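Side-chain contacts in foldase protein PrsA (Bacillus subtilis, PDB 4WO7), which assists the folding of secreted proteins after their translocation across the membrane and has peptidyl-prolyl cis-trans isomerase activity that is dispensable in vivo: residues Glu222-Glu225 and Gln226-Asp230; Ile102-Asp106 and Ala107-Glu111; Tyr50-Asp54 and Lys55-Asn59. All coordinates share one frame; numbering follows the deposited sequence.

Contact 1: residues Glu222-Glu225 and Gln226-Asp230; sequences EVLE and QKLND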
# COMPACT_ATOMS: atom_id res chain seq x y z
N GLU A 222 -20.64 -3.90 -19.07
CA GLU A 222 -20.27 -3.75 -17.66
C GLU A 222 -19.10 -4.65 -17.27
O GLU A 222 -18.21 -4.22 -16.54
CB GLU A 222 -21.46 -4.06 -16.75
CG GLU A 222 -22.52 -2.98 -16.70
CD GLU A 222 -23.53 -3.24 -15.61
OE1 GLU A 222 -23.12 -3.43 -14.44
OE2 GLU A 222 -24.75 -3.26 -15.90
N VAL A 223 -19.09 -5.89 -17.76
CA VAL A 223 -18.00 -6.81 -17.45
C VAL A 223 -16.69 -6.23 -17.95
O VAL A 223 -15.69 -6.25 -17.24
CB VAL A 223 -18.20 -8.22 -18.08
CG1 VAL A 223 -16.89 -9.04 -18.02
CG2 VAL A 223 -19.34 -8.97 -17.42
N LEU A 224 -16.72 -5.72 -19.18
CA LEU A 224 -15.53 -5.15 -19.78
C LEU A 224 -15.02 -3.95 -19.01
O LEU A 224 -13.82 -3.80 -18.80
CB LEU A 224 -15.81 -4.76 -21.23
CG LEU A 224 -14.66 -4.08 -21.98
CD1 LEU A 224 -13.42 -4.97 -22.06
CD2 LEU A 224 -15.15 -3.67 -23.36
N GLU A 225 -15.94 -3.10 -18.56
CA GLU A 225 -15.54 -1.91 -17.80
C GLU A 225 -14.92 -2.33 -16.49
O GLU A 225 -14.05 -1.66 -15.95
CB GLU A 225 -16.73 -0.99 -17.54
CG GLU A 225 -16.29 0.41 -17.14
CD GLU A 225 -17.42 1.41 -17.12
OE1 GLU A 225 -18.48 1.13 -17.71
OE2 GLU A 225 -17.24 2.49 -16.51
N GLN A 226 -15.38 -3.46 -15.97
CA GLN A 226 -14.87 -3.99 -14.71
C GLN A 226 -13.46 -4.56 -14.89
O GLN A 226 -12.61 -4.40 -14.02
CB GLN A 226 -15.83 -5.05 -14.15
CG GLN A 226 -15.45 -5.52 -12.76
CD GLN A 226 -16.31 -6.67 -12.27
OE1 GLN A 226 -16.80 -7.48 -13.05
NE2 GLN A 226 -16.47 -6.76 -10.95
N LYS A 227 -13.22 -5.21 -16.02
CA LYS A 227 -11.91 -5.78 -16.29
C LYS A 227 -10.92 -4.68 -16.64
O LYS A 227 -9.71 -4.87 -16.54
CB LYS A 227 -11.98 -6.80 -17.43
CG LYS A 227 -12.61 -8.12 -17.03
CD LYS A 227 -12.46 -9.18 -18.11
CE LYS A 227 -13.07 -10.51 -17.69
NZ LYS A 227 -12.88 -11.57 -18.72
N LEU A 228 -11.44 -3.53 -17.05
CA LEU A 228 -10.60 -2.39 -17.41
C LEU A 228 -10.10 -1.62 -16.19
O LEU A 228 -9.14 -0.84 -16.29
CB LEU A 228 -11.35 -1.46 -18.36
CG LEU A 228 -11.44 -2.00 -19.79
CD1 LEU A 228 -12.45 -1.23 -20.62
CD2 LEU A 228 -10.07 -1.97 -20.46
N ASN A 229 -10.74 -1.82 -15.04
CA ASN A 229 -10.32 -1.17 -13.80
C ASN A 229 -9.52 -2.11 -12.89
O ASN A 229 -9.23 -1.77 -11.74
CB ASN A 229 -11.53 -0.61 -13.06
CG ASN A 229 -12.20 0.52 -13.83
OD1 ASN A 229 -11.88 1.69 -13.64
ND2 ASN A 229 -13.13 0.17 -14.71
N ASP A 230 -9.18 -3.28 -13.41
CA ASP A 230 -8.27 -4.20 -12.74
C ASP A 230 -6.95 -4.11 -13.49
O ASP A 230 -6.83 -4.57 -14.62
CB ASP A 230 -8.81 -5.63 -12.75
CG ASP A 230 -7.80 -6.63 -12.22
OD1 ASP A 230 -7.01 -6.27 -11.33
OD2 ASP A 230 -7.78 -7.78 -12.72
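Q226, K227 and L228 return their backbone N-H groups to E222 O, V223 O and L224 O, the i to i+4 pattern of an alpha helix, with K227 N 2.9 Å from V223 O and an N-H...O angle of 148°. On one flank V223 and K227 run side by side and point the same way, CG1 of V223 lying 4.1 Å from CE of K227. The lysine chain is extended beyond CG, and this carries NZ past the valine to a salt bridge with D108. One residue on, L224 and L228 cross obliquely, CG of L224 meeting CD1 of L228 at 3.9 Å. These turns belong to helix 216-228, which follows the four-stranded isomerase sheet in the chain; V223 faces V104 and Y112, while L228 leans on A98 and K99 of helix 81-101. E225 and N229 also lie alongside each other, their carboxylate and amide planes 36° apart. ND2 of N229 is modelled against E225 O as a hydrogen bond so short that its details are doubtful. D230 then takes the N-cap position of helix 231-244, its OD1 accepting a weak bond from A232 N.

Contact 2: residues Ile102-Asp106 and Ala107-Glu111; sequences IKVTD and ADIKE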
# COMPACT_ATOMS: atom_id res chain seq x y z
N ILE A 102 -8.45 -7.73 -24.57
CA ILE A 102 -9.36 -8.38 -23.62
C ILE A 102 -10.61 -8.86 -24.32
O ILE A 102 -11.22 -8.12 -25.10
CB ILE A 102 -9.78 -7.45 -22.46
CG1 ILE A 102 -8.58 -7.12 -21.58
CG2 ILE A 102 -10.91 -8.11 -21.62
CD1 ILE A 102 -8.87 -6.07 -20.53
N LYS A 103 -10.99 -10.11 -24.05
CA LYS A 103 -12.23 -10.67 -24.57
C LYS A 103 -13.07 -11.24 -23.42
O LYS A 103 -12.59 -12.09 -22.67
CB LYS A 103 -11.92 -11.73 -25.62
CG LYS A 103 -11.15 -11.14 -26.78
CD LYS A 103 -10.80 -12.19 -27.81
CE LYS A 103 -10.01 -11.57 -28.96
NZ LYS A 103 -9.71 -12.57 -30.02
N VAL A 104 -14.32 -10.78 -23.28
CA VAL A 104 -15.22 -11.36 -22.28
C VAL A 104 -16.05 -12.44 -22.95
O VAL A 104 -16.63 -12.24 -24.02
CB VAL A 104 -16.17 -10.33 -21.60
CG1 VAL A 104 -15.45 -9.02 -21.33
CG2 VAL A 104 -17.41 -10.02 -22.43
N THR A 105 -16.03 -13.63 -22.35
CA THR A 105 -16.82 -14.75 -22.83
C THR A 105 -18.25 -14.63 -22.32
O THR A 105 -18.53 -13.79 -21.47
CB THR A 105 -16.21 -16.07 -22.36
OG1 THR A 105 -16.27 -16.13 -20.93
CG2 THR A 105 -14.77 -16.17 -22.82
N ASP A 106 -19.14 -15.47 -22.84
CA ASP A 106 -20.51 -15.51 -22.35
C ASP A 106 -20.57 -16.14 -20.98
O ASP A 106 -21.53 -15.93 -20.23
CB ASP A 106 -21.43 -16.26 -23.32
CG ASP A 106 -21.59 -15.53 -24.62
OD1 ASP A 106 -20.84 -14.55 -24.80
OD2 ASP A 106 -22.52 -15.85 -25.40
N ALA A 107 -19.56 -16.93 -20.64
CA ALA A 107 -19.45 -17.48 -19.31
C ALA A 107 -19.27 -16.33 -18.33
O ALA A 107 -19.88 -16.30 -17.27
CB ALA A 107 -18.29 -18.46 -19.20
N ASP A 108 -18.45 -15.36 -18.72
CA ASP A 108 -18.24 -14.17 -17.89
C ASP A 108 -19.53 -13.36 -17.75
O ASP A 108 -19.76 -12.75 -16.70
CB ASP A 108 -17.12 -13.30 -18.48
CG ASP A 108 -15.78 -14.01 -18.51
OD1 ASP A 108 -15.58 -14.94 -17.70
OD2 ASP A 108 -14.92 -13.65 -19.34
N ILE A 109 -20.35 -13.33 -18.79
CA ILE A 109 -21.57 -12.52 -18.76
C ILE A 109 -22.66 -13.18 -17.93
O ILE A 109 -23.32 -12.53 -17.12
CB ILE A 109 -22.17 -12.27 -20.17
CG1 ILE A 109 -21.13 -11.69 -21.12
CG2 ILE A 109 -23.38 -11.35 -20.07
CD1 ILE A 109 -21.56 -11.75 -22.57
N LYS A 110 -22.84 -14.48 -18.14
CA LYS A 110 -23.86 -15.22 -17.40
C LYS A 110 -23.42 -15.29 -15.95
O LYS A 110 -24.24 -15.28 -15.03
CB LYS A 110 -24.08 -16.62 -17.97
CG LYS A 110 -25.44 -17.22 -17.59
CD LYS A 110 -25.73 -18.51 -18.34
CE LYS A 110 -25.36 -19.74 -17.52
NZ LYS A 110 -26.40 -20.08 -16.50
N GLU A 111 -22.10 -15.34 -15.76
CA GLU A 111 -21.50 -15.32 -14.43
C GLU A 111 -21.72 -14.00 -13.72
O GLU A 111 -21.79 -13.96 -12.50
CB GLU A 111 -19.99 -15.56 -14.53
CG GLU A 111 -19.26 -15.45 -13.22
CD GLU A 111 -17.78 -15.73 -13.36
OE1 GLU A 111 -17.06 -15.67 -12.34
OE2 GLU A 111 -17.33 -16.02 -14.49
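The carboxylate of D108 has T105 over one face: OG1 of the threonine sits almost directly above the group, 3.3 Å from CG of D108. On the same side the backbone N of T105 reaches OD2 of D108 at 3.2 Å, coming from above the plane, 48° out of it, and this hydrogen bond is fairly straight at 156°. The amine of K227 approaches OD2 from the opposite side, and the aspartate therefore has a basic group on one face and the threonine on the other. D108 in turn gives its backbone N to T105 OG1 at 3.2 Å. The hydroxyl can accept because it stands in the crowded position between the backbone N and the carbonyl carbon (chi1 64°), which turns it toward the first turn of the helix.

The two reciprocal bonds make a capping box, with T105 as N-cap of helix 106-113, the short helix that follows helix 81-101 and precedes the isomerase sheet in the chain. A hydrophobic staple spans the same turn: V104, just before the cap, brings CG2 to 4.3 Å from CG1 of I109. Both side chains also pack on helix 216-228, V104 against K220 and I109 against L219 and K220. D106 lies beside I109, pointing the same way, its OD1 3.7 Å from CD1 of the isoleucine, while OD2 forms a salt bridge with K216. Negative carboxylates at this end of the helix would probably interact favourably with its dipole. The regular helical pattern is set by I109 N bonding to T105 O at 3.3 Å and K110 N to D106 O at 2.9 Å.

Contact 3: residues Tyr50-Asp54 and Lys55-Asn59; sequences YKVSD and KEIDN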
# COMPACT_ATOMS: atom_id res chain seq x y z
N TYR A 50 -1.50 2.07 -31.32
CA TYR A 50 -2.73 2.81 -31.14
C TYR A 50 -2.36 4.27 -31.26
O TYR A 50 -1.22 4.65 -31.01
CB TYR A 50 -3.36 2.50 -29.79
CG TYR A 50 -3.50 1.03 -29.59
CD1 TYR A 50 -4.59 0.34 -30.09
CD2 TYR A 50 -2.51 0.32 -28.94
CE1 TYR A 50 -4.70 -1.02 -29.93
CE2 TYR A 50 -2.61 -1.04 -28.77
CZ TYR A 50 -3.70 -1.70 -29.27
OH TYR A 50 -3.79 -3.06 -29.09
N LYS A 51 -3.33 5.10 -31.63
CA LYS A 51 -3.05 6.52 -31.76
C LYS A 51 -3.97 7.32 -30.87
O LYS A 51 -5.19 7.17 -30.90
CB LYS A 51 -3.20 6.97 -33.22
CG LYS A 51 -2.12 6.43 -34.14
CD LYS A 51 -0.78 7.10 -33.87
CE LYS A 51 0.38 6.29 -34.42
NZ LYS A 51 0.32 6.21 -35.91
N VAL A 52 -3.34 8.19 -30.09
CA VAL A 52 -4.03 9.03 -29.13
C VAL A 52 -3.77 10.49 -29.42
O VAL A 52 -2.62 10.93 -29.48
CB VAL A 52 -3.59 8.68 -27.69
CG1 VAL A 52 -4.12 9.69 -26.68
CG2 VAL A 52 -4.02 7.26 -27.33
N SER A 53 -4.85 11.23 -29.61
CA SER A 53 -4.79 12.65 -29.90
C SER A 53 -4.96 13.47 -28.63
O SER A 53 -5.46 12.99 -27.62
CB SER A 53 -5.86 13.02 -30.92
OG SER A 53 -7.15 12.71 -30.43
N ASP A 54 -4.51 14.72 -28.69
CA ASP A 54 -4.66 15.64 -27.57
C ASP A 54 -6.15 15.85 -27.23
O ASP A 54 -6.48 16.28 -26.12
CB ASP A 54 -3.96 16.97 -27.86
CG ASP A 54 -2.47 16.80 -28.05
OD1 ASP A 54 -2.04 16.38 -29.15
OD2 ASP A 54 -1.71 17.09 -27.10
N LYS A 55 -7.03 15.58 -28.19
CA LYS A 55 -8.47 15.64 -27.92
C LYS A 55 -8.81 14.62 -26.85
O LYS A 55 -9.50 14.91 -25.88
CB LYS A 55 -9.28 15.32 -29.19
CG LYS A 55 -10.81 15.27 -28.98
CD LYS A 55 -11.53 14.67 -30.20
CE LYS A 55 -13.04 14.67 -30.02
NZ LYS A 55 -13.76 14.15 -31.22
N GLU A 56 -8.30 13.41 -27.06
CA GLU A 56 -8.51 12.29 -26.15
C GLU A 56 -7.82 12.51 -24.81
O GLU A 56 -8.36 12.18 -23.76
CB GLU A 56 -8.00 11.01 -26.82
CG GLU A 56 -8.80 10.64 -28.06
CD GLU A 56 -8.21 9.47 -28.81
OE1 GLU A 56 -8.64 8.33 -28.57
OE2 GLU A 56 -7.33 9.70 -29.66
N ILE A 57 -6.61 13.05 -24.85
CA ILE A 57 -5.82 13.28 -23.64
C ILE A 57 -6.52 14.22 -22.67
O ILE A 57 -6.65 13.91 -21.48
CB ILE A 57 -4.42 13.87 -23.99
CG1 ILE A 57 -3.56 12.79 -24.65
CG2 ILE A 57 -3.71 14.40 -22.74
CD1 ILE A 57 -2.27 13.31 -25.26
N ASP A 58 -6.98 15.36 -23.17
CA ASP A 58 -7.61 16.37 -22.33
C ASP A 58 -8.87 15.84 -21.63
O ASP A 58 -9.12 16.16 -20.48
CB ASP A 58 -7.93 17.61 -23.16
CG ASP A 58 -6.70 18.45 -23.46
OD1 ASP A 58 -5.58 17.88 -23.48
OD2 ASP A 58 -6.84 19.67 -23.68
N ASN A 59 -9.66 15.04 -22.34
CA ASN A 59 -10.88 14.45 -21.78
C ASN A 59 -10.67 13.62 -20.51
O ASN A 59 -11.42 13.75 -19.54
CB ASN A 59 -11.58 13.60 -22.84
CG ASN A 59 -12.23 14.44 -23.92
OD1 ASN A 59 -12.07 15.66 -23.95
ND2 ASN A 59 -12.95 13.79 -24.83
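I57 N and D58 N bond to S53 O and D54 O, the first of these lying in the carbonyl plane with a length of 3.0 Å, and so the chain enters helix 54-67 with S53 as its N-cap. E56, three residues on, folds back over the cap. Its OE2 accepts two hydrogen bonds, from S53 N at 2.9 Å with an N-H...O angle of 169°, and from S53 OG at 3.1 Å. S53 OG meets the anti lone pair of OE2; the backbone N of S53 comes from the anti side too, tilted 33° out of the carboxylate plane. With CG anti to the carbonyl carbon (chi1 -65°) and the chain extended beyond it, the carboxylate is delivered back beside the serine, where OE1 forms a salt bridge with K96 of helix 81-101. Replacing this glutamate by an alanine is likely to leave S53 N without this acceptor and K96 without its carboxylate mate, and to set the serine hydroxyl free to turn. V52 and I57 form a hydrophobic staple round the same turn, their side chains crossing at about a right angle. V52 also touches L93; its CG1, anti to the backbone N, rests 3.7 Å from CG1 of I57.

How the contacts relate
All three contacts lie at the surface, each with a single buried side chain: V223, I109 and I57. Contacts 2 and 3 are both helix starts, but in contact 2 the N-cap side chain accepts a backbone N-H, whereas in contact 3 it donates to a longer acidic side chain. Contact 1 runs along a helix into the cap of the next and relies more on backbone bonds and aliphatic flanks. Contacts 1 and 2 touch, joining helix 216-228 to the start of helix 106-113; besides a salt bridge, V223 CG1 packs on V104 CG1 at 3.6 Å. Contact 3 stands apart, its centre about 29 Å from that of contact 2, though helix 81-101 borders contacts 1 and 3.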